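Local coordinates for protein beta-hexosaminidase Amuc_2018 (Akkermansia muciniphila, PDB 6JEB) that hydrolyses terminal non-reducing N-acetyl-hexosamine residues from beta-N-acetylhexosaminides, including terminally unbranched N-glycans and chitobiose, at residues P202-F207 with P230-F235. Residues are numbered along the deposited sequence; the frame is centred on the assembly and turned at random.
With ZN (zinc ion), chain B.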
loop_
_atom_site.group_PDB
_atom_site.type_symbol
_atom_site.label_atom_id
_atom_site.label_comp_id
_atom_site.label_asym_id
_atom_site.label_seq_id
_atom_site.Cartn_x
_atom_site.Cartn_y
_atom_site.Cartn_z
ATOM N N PRO A 202 -14.252 -24.988 4.204
ATOM C CA PRO A 202 -15.178 -25.053 3.062
ATOM C C PRO A 202 -16.608 -24.747 3.452
ATOM O O PRO A 202 -17.388 -24.265 2.616
ATOM C CB PRO A 202 -15.019 -26.498 2.568
ATOM C CG PRO A 202 -14.518 -27.253 3.775
ATOM C CD PRO A 202 -13.605 -26.286 4.471
ATOM N N GLU A 203 -16.966 -24.992 4.717
ATOM C CA GLU A 203 -18.315 -24.728 5.198
ATOM C C GLU A 203 -18.694 -23.250 5.152
ATOM O O GLU A 203 -19.876 -22.935 5.329
ATOM C CB GLU A 203 -18.485 -25.273 6.622
ATOM C CG GLU A 203 -17.551 -24.642 7.670
ATOM C CD GLU A 203 -16.315 -25.478 7.961
ATOM O OE1 GLU A 203 -15.739 -26.046 7.009
ATOM O OE2 GLU A 203 -15.918 -25.581 9.148
ATOM N N PHE A 204 -17.742 -22.339 4.927
ATOM C CA PHE A 204 -18.072 -20.921 4.812
ATOM C C PHE A 204 -18.579 -20.538 3.425
ATOM O O PHE A 204 -18.924 -19.370 3.217
ATOM C CB PHE A 204 -16.851 -20.037 5.115
ATOM C CG PHE A 204 -16.338 -20.122 6.533
ATOM C CD1 PHE A 204 -17.026 -20.805 7.530
ATOM C CD2 PHE A 204 -15.146 -19.482 6.866
ATOM C CE1 PHE A 204 -16.516 -20.859 8.847
ATOM C CE2 PHE A 204 -14.627 -19.527 8.165
ATOM C CZ PHE A 204 -15.313 -20.218 9.158
ATOM N N PHE A 205 -18.639 -21.476 2.482
ATOM C CA PHE A 205 -18.848 -21.166 1.076
ATOM C C PHE A 205 -20.147 -21.778 0.566
ATOM O O PHE A 205 -20.655 -22.758 1.116
ATOM C CB PHE A 205 -17.641 -21.628 0.246
ATOM C CG PHE A 205 -16.394 -20.860 0.572
ATOM C CD1 PHE A 205 -15.677 -21.136 1.733
ATOM C CD2 PHE A 205 -15.984 -19.813 -0.235
ATOM C CE1 PHE A 205 -14.554 -20.383 2.069
ATOM C CE2 PHE A 205 -14.859 -19.064 0.081
ATOM C CZ PHE A 205 -14.136 -19.347 1.233
ATOM N N CYS A 206 -20.680 -21.179 -0.507
ATOM C CA CYS A 206 -21.946 -21.640 -1.074
ATOM C C CYS A 206 -21.864 -23.096 -1.515
ATOM O O CYS A 206 -22.830 -23.858 -1.358
ATOM C CB CYS A 206 -22.330 -20.771 -2.273
ATOM S SG CYS A 206 -22.464 -19.001 -1.931
ATOM N N PHE A 207 -20.730 -23.492 -2.090
ATOM C CA PHE A 207 -20.531 -24.835 -2.632
ATOM C C PHE A 207 -19.279 -25.413 -1.982
ATOM O O PHE A 207 -18.184 -25.377 -2.561
ATOM C CB PHE A 207 -20.461 -24.809 -4.160
ATOM C CG PHE A 207 -21.748 -24.371 -4.805
ATOM C CD1 PHE A 207 -22.760 -25.292 -5.053
ATOM C CD2 PHE A 207 -21.965 -23.039 -5.131
ATOM C CE1 PHE A 207 -23.957 -24.900 -5.622
ATOM C CE2 PHE A 207 -23.162 -22.635 -5.712
ATOM C CZ PHE A 207 -24.158 -23.571 -5.960
ATOM N N PRO A 230 -24.326 -18.483 9.177
ATOM C CA PRO A 230 -23.976 -17.779 10.420
ATOM C C PRO A 230 -22.515 -17.911 10.784
ATOM O O PRO A 230 -21.955 -16.997 11.405
ATOM C CB PRO A 230 -24.883 -18.434 11.471
ATOM C CG PRO A 230 -25.274 -19.763 10.871
ATOM C CD PRO A 230 -25.353 -19.521 9.387
ATOM N N GLU A 231 -21.875 -19.025 10.424
ATOM C CA GLU A 231 -20.457 -19.222 10.719
ATOM C C GLU A 231 -19.587 -18.159 10.067
ATOM O O GLU A 231 -18.524 -17.812 10.590
ATOM C CB GLU A 231 -20.009 -20.587 10.199
ATOM C CG GLU A 231 -20.645 -21.773 10.883
ATOM C CD GLU A 231 -21.993 -22.164 10.293
ATOM O OE1 GLU A 231 -22.504 -21.476 9.370
ATOM O OE2 GLU A 231 -22.537 -23.181 10.762
ATOM N N VAL A 232 -20.004 -17.672 8.894
ATOM C CA VAL A 232 -19.238 -16.643 8.195
ATOM C C VAL A 232 -19.180 -15.375 9.035
ATOM O O VAL A 232 -18.118 -14.767 9.211
ATOM C CB VAL A 232 -19.851 -16.378 6.806
ATOM C CG1 VAL A 232 -19.309 -15.090 6.214
ATOM C CG2 VAL A 232 -19.580 -17.552 5.885
ATOM N N TRP A 233 -20.325 -14.974 9.594
ATOM C CA TRP A 233 -20.378 -13.738 10.367
ATOM C C TRP A 233 -19.695 -13.888 11.719
ATOM O O TRP A 233 -19.056 -12.946 12.198
ATOM C CB TRP A 233 -21.827 -13.257 10.480
ATOM C CG TRP A 233 -22.354 -13.003 9.115
ATOM C CD1 TRP A 233 -23.275 -13.747 8.437
ATOM C CD2 TRP A 233 -21.918 -11.979 8.213
ATOM N NE1 TRP A 233 -23.456 -13.234 7.178
ATOM C CE2 TRP A 233 -22.637 -12.146 7.016
ATOM C CE3 TRP A 233 -20.991 -10.937 8.307
ATOM C CZ2 TRP A 233 -22.470 -11.296 5.919
ATOM C CZ3 TRP A 233 -20.827 -10.092 7.223
ATOM C CH2 TRP A 233 -21.565 -10.277 6.042
ATOM N N LYS A 234 -19.810 -15.062 12.350
ATOM C CA LYS A 234 -19.053 -15.295 13.573
ATOM C C LYS A 234 -17.557 -15.255 13.293
ATOM O O LYS A 234 -16.784 -14.699 14.087
ATOM C CB LYS A 234 -19.446 -16.631 14.200
ATOM C CG LYS A 234 -18.805 -16.876 15.558
ATOM C CD LYS A 234 -19.415 -18.075 16.251
ATOM C CE LYS A 234 -18.797 -18.294 17.632
ATOM N NZ LYS A 234 -19.185 -19.600 18.221
ATOM N N PHE A 235 -17.135 -15.821 12.161
ATOM C CA PHE A 235 -15.721 -15.814 11.803
ATOM C C PHE A 235 -15.220 -14.391 11.596
ATOM O O PHE A 235 -14.213 -13.983 12.185
ATOM C CB PHE A 235 -15.504 -16.644 10.534
ATOM C CG PHE A 235 -14.109 -16.547 9.972
ATOM C CD1 PHE A 235 -13.032 -17.097 10.656
ATOM C CD2 PHE A 235 -13.881 -15.928 8.754
ATOM C CE1 PHE A 235 -11.746 -17.020 10.139
ATOM C CE2 PHE A 235 -12.592 -15.852 8.219
ATOM C CZ PHE A 235 -11.527 -16.395 8.912
HETATM ZN ZN ZN B . -24.525 -18.749 -0.843
#
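F204 closes a short 3-10 turn, 202-204, against the first turns of helix 230-246, its CA 5.6 Å from that of V232, and no hydrogen bond crosses between the two segments. The arrangement illustrates how one aromatic residue can join a metal-binding loop to a helix. With CG anti to its carbonyl carbon (chi1 -65°), F204 carries its ring along the helix surface, where E231, V232 and F235 meet it. At the far end, F204 CE2 lies over one face of the F235 ring, offset toward the rim and 3.5 Å from F235 CG. The ring planes are inclined at 40° to each other. E231 packs through its aliphatic root, E231 CB being 3.8 Å from F204 CE1. V232 takes the base of the aromatic side chain: its CG2 sits 3.8 Å from F204 CB and 3.3 Å from F204 O. Two residues beyond F204, C206 SG binds the zinc ion at 2.3 Å, and C226, C267 and C270 complete the Cys4 site; backbone hydrogen bonding between F204 and C226 joins the turn to the loop residue that supplies another of the zinc ligands. Within the catalytic domain, L197 of helix 195-200 packs against both F204 and F235, so the contact joins that helix and the zinc loop to the start of helix 230-246, which leads into barrel strand 251-253.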